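Probable hydrogenase maturation factor HypB (Methanocaldococcus jannaschii, PDB 2HF9) binds GTP as a homodimer and probably hydrolyses it slowly, an activity thought to be needed for inserting nickel into [NiFe] hydrogenases during their maturation. Local coordinates at residues A69-D74 and D120-E125. Residues are numbered along the deposited sequence; the frame is centred on the assembly and turned at random.
Sequences ACIAGD and DLLFIE. With MG (magnesium ion), chain C; GSP (5'-guanosine-diphosphate-monothiophosphate), chain E.
I71 and I124 run alongside each other as a directly paired couple of two parallel strands, 69-74 and 121-125, held by five backbone hydrogen bonds. The run starts at A69 N to L121 O (2.9 Å) and ends at G73 N to E125 O (3.0 Å). Between them I71 uses both its polar backbone atoms, N on F123 O and O on E125 N. The side chain of I71 can be followed outward: CB rests on I124 CG2 at 4.0 Å; its own CG2 touches that same methyl; CG1, placed beside the backbone N (chi1 -69°), leans on L122 CD1; and CD1 ends among both L122 methyls and CG1 of I124. L122, its CG anti to the backbone N (chi1 176°), sends CD1 back across the strands to A69 CB, 4.1 Å off. With an alanine in place of I124, I71 CB and CG2 would probably lose the methyl they rest on and I71 CD1 one of its two neighbouring side chains, leaving a gap facing helix 104-111. On the other face C70 SG meets F123 CB at 4.1 Å and lies oblique to the ring. E125, also on this face, runs out extended and binds the magnesium ion through OE2 at 2.1 Å; the GTP analogue gives the ion O3G and O2B, while T52 and D80 also bind it. In this P-loop NTPase sheet, strand 69-74 bonds onward to strand 90-95, and 121-125 has strand 39-45 along its other edge. Helices 51-62 and 78-85 pack over the C70 and E125 face, helix 104-111 over I71, L122 and I124.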
loop_
_atom_site.group_PDB
_atom_site.type_symbol
_atom_site.label_atom_id
_atom_site.label_comp_id
_atom_site.label_asym_id
_atom_site.label_seq_id
_atom_site.Cartn_x
_atom_site.Cartn_y
_atom_site.Cartn_z
ATOM N N ALA A 69 -17.047 -15.618 -10.896
ATOM C CA ALA A 69 -16.412 -16.110 -9.680
ATOM C C ALA A 69 -15.332 -15.129 -9.258
ATOM O O ALA A 69 -14.797 -14.392 -10.091
ATOM C CB ALA A 69 -15.808 -17.486 -9.908
ATOM N N CYS A 70 -15.024 -15.124 -7.964
ATOM C CA CYS A 70 -13.929 -14.324 -7.428
ATOM C C CYS A 70 -12.972 -15.130 -6.562
ATOM O O CYS A 70 -13.355 -16.120 -5.934
ATOM C CB CYS A 70 -14.463 -13.155 -6.600
ATOM S SG CYS A 70 -15.532 -12.037 -7.507
ATOM N N ILE A 71 -11.721 -14.686 -6.554
ATOM C CA ILE A 71 -10.729 -15.112 -5.581
ATOM C C ILE A 71 -10.306 -13.848 -4.837
ATOM O O ILE A 71 -9.838 -12.886 -5.451
ATOM C CB ILE A 71 -9.503 -15.793 -6.255
ATOM C CG1 ILE A 71 -9.904 -17.146 -6.851
ATOM C CG2 ILE A 71 -8.354 -15.971 -5.253
ATOM C CD1 ILE A 71 -8.920 -17.704 -7.890
ATOM N N ALA A 72 -10.502 -13.847 -3.525
ATOM C CA ALA A 72 -10.166 -12.697 -2.695
ATOM C C ALA A 72 -9.028 -13.053 -1.755
ATOM O O ALA A 72 -9.209 -13.829 -0.810
ATOM C CB ALA A 72 -11.382 -12.229 -1.911
ATOM N N GLY A 73 -7.853 -12.496 -2.031
ATOM C CA GLY A 73 -6.682 -12.725 -1.198
ATOM C C GLY A 73 -6.325 -11.519 -0.350
ATOM O O GLY A 73 -6.204 -10.405 -0.858
ATOM N N ASP A 74 -6.174 -11.745 0.950
ATOM C CA ASP A 74 -5.663 -10.733 1.880
ATOM C C ASP A 74 -5.289 -11.418 3.188
ATOM O O ASP A 74 -5.578 -12.599 3.362
ATOM C CB ASP A 74 -6.699 -9.630 2.121
ATOM C CG ASP A 74 -6.082 -8.343 2.661
ATOM O OD1 ASP A 74 -4.837 -8.199 2.669
ATOM O OD2 ASP A 74 -6.851 -7.467 3.091
ATOM N N ASP A 120 -17.843 -17.871 -16.278
ATOM C CA ASP A 120 -17.372 -17.207 -17.494
ATOM C C ASP A 120 -16.239 -16.215 -17.200
ATOM O O ASP A 120 -15.288 -16.095 -17.978
ATOM C CB ASP A 120 -18.533 -16.493 -18.202
ATOM C CG ASP A 120 -19.705 -17.423 -18.492
ATOM O OD1 ASP A 120 -19.488 -18.488 -19.108
ATOM O OD2 ASP A 120 -20.844 -17.087 -18.103
ATOM N N LEU A 121 -16.365 -15.502 -16.083
ATOM C CA LEU A 121 -15.390 -14.493 -15.671
ATOM C C LEU A 121 -14.840 -14.785 -14.285
ATOM O O LEU A 121 -15.587 -15.148 -13.379
ATOM C CB LEU A 121 -16.015 -13.091 -15.665
ATOM C CG LEU A 121 -16.623 -12.520 -16.946
ATOM C CD1 LEU A 121 -17.174 -11.123 -16.681
ATOM C CD2 LEU A 121 -15.611 -12.486 -18.078
ATOM N N LEU A 122 -13.532 -14.609 -14.129
ATOM C CA LEU A 122 -12.884 -14.735 -12.829
ATOM C C LEU A 122 -12.195 -13.429 -12.445
ATOM O O LEU A 122 -11.316 -12.950 -13.163
ATOM C CB LEU A 122 -11.871 -15.891 -12.836
ATOM C CG LEU A 122 -11.031 -16.109 -11.569
ATOM C CD1 LEU A 122 -11.895 -16.431 -10.355
ATOM C CD2 LEU A 122 -9.996 -17.206 -11.796
ATOM N N PHE A 123 -12.609 -12.861 -11.317
ATOM C CA PHE A 123 -11.978 -11.658 -10.779
ATOM C C PHE A 123 -11.145 -12.045 -9.566
ATOM O O PHE A 123 -11.675 -12.560 -8.578
ATOM C CB PHE A 123 -13.016 -10.600 -10.371
ATOM C CG PHE A 123 -13.900 -10.115 -11.500
ATOM C CD1 PHE A 123 -15.220 -9.738 -11.235
ATOM C CD2 PHE A 123 -13.425 -10.020 -12.807
ATOM C CE1 PHE A 123 -16.058 -9.278 -12.254
ATOM C CE2 PHE A 123 -14.255 -9.566 -13.840
ATOM C CZ PHE A 123 -15.577 -9.195 -13.559
ATOM N N ILE A 124 -9.842 -11.805 -9.645
ATOM C CA ILE A 124 -8.949 -12.083 -8.528
ATOM C C ILE A 124 -8.499 -10.779 -7.881
ATOM O O ILE A 124 -7.858 -9.952 -8.536
ATOM C CB ILE A 124 -7.697 -12.880 -8.972
ATOM C CG1 ILE A 124 -8.088 -14.120 -9.785
ATOM C CG2 ILE A 124 -6.836 -13.248 -7.756
ATOM C CD1 ILE A 124 -6.894 -14.943 -10.263
ATOM N N GLU A 125 -8.836 -10.590 -6.607
ATOM C CA GLU A 125 -8.309 -9.442 -5.879
ATOM C C GLU A 125 -7.004 -9.811 -5.198
ATOM O O GLU A 125 -6.984 -10.573 -4.229
ATOM C CB GLU A 125 -9.302 -8.871 -4.866
ATOM C CG GLU A 125 -8.781 -7.593 -4.220
ATOM C CD GLU A 125 -9.826 -6.849 -3.426
ATOM O OE1 GLU A 125 -11.026 -7.060 -3.670
ATOM O OE2 GLU A 125 -9.451 -6.050 -2.542
HETATM MG MG MG C . -10.476 -4.958 -1.009
HETATM P PG GSP E . -8.091 -3.314 0.359
HETATM O O3B GSP E . -8.849 -2.023 -0.231
HETATM S S1G GSP E . -6.408 -3.212 0.003
HETATM O O2G GSP E . -8.324 -3.283 1.881
HETATM O O3G GSP E . -8.720 -4.583 -0.239
HETATM P PB GSP E . -9.569 -1.958 -1.673
HETATM O O1B GSP E . -8.575 -1.534 -2.679
HETATM O O2B GSP E . -10.264 -3.206 -2.040
HETATM P PA GSP E . -12.115 -0.659 -1.115
HETATM O O1A GSP E . -12.963 -1.137 -2.232
HETATM O O2A GSP E . -12.390 -1.399 0.144
HETATM O O3A GSP E . -10.549 -0.688 -1.490
HETATM O "O5'" GSP E . -12.332 0.920 -0.960
HETATM C "C5'" GSP E . -11.617 1.665 0.006
HETATM C "C4'" GSP E . -12.434 2.881 0.431
HETATM O "O4'" GSP E . -12.490 3.836 -0.615
HETATM C "C3'" GSP E . -13.875 2.546 0.781
HETATM O "O3'" GSP E . -14.200 3.349 1.893
HETATM C "C2'" GSP E . -14.665 2.983 -0.433
HETATM O "O2'" GSP E . -15.959 3.410 -0.100
HETATM C "C1'" GSP E . -13.836 4.146 -0.942
HETATM N N9 GSP E . -13.862 4.393 -2.392
HETATM C C8 GSP E . -13.529 3.534 -3.410
HETATM N N7 GSP E . -13.645 4.206 -4.577
HETATM C C5 GSP E . -14.027 5.477 -4.317
HETATM C C6 GSP E . -14.284 6.578 -5.134
HETATM O O6 GSP E . -14.170 6.486 -6.355
HETATM N N1 GSP E . -14.659 7.777 -4.555
HETATM C C2 GSP E . -14.786 7.880 -3.180
HETATM N N2 GSP E . -15.153 9.033 -2.628
HETATM N N3 GSP E . -14.527 6.788 -2.372
HETATM C C4 GSP E . -14.152 5.609 -2.940
HETATM O O HOH W 1 -11.495 -3.955 0.448
#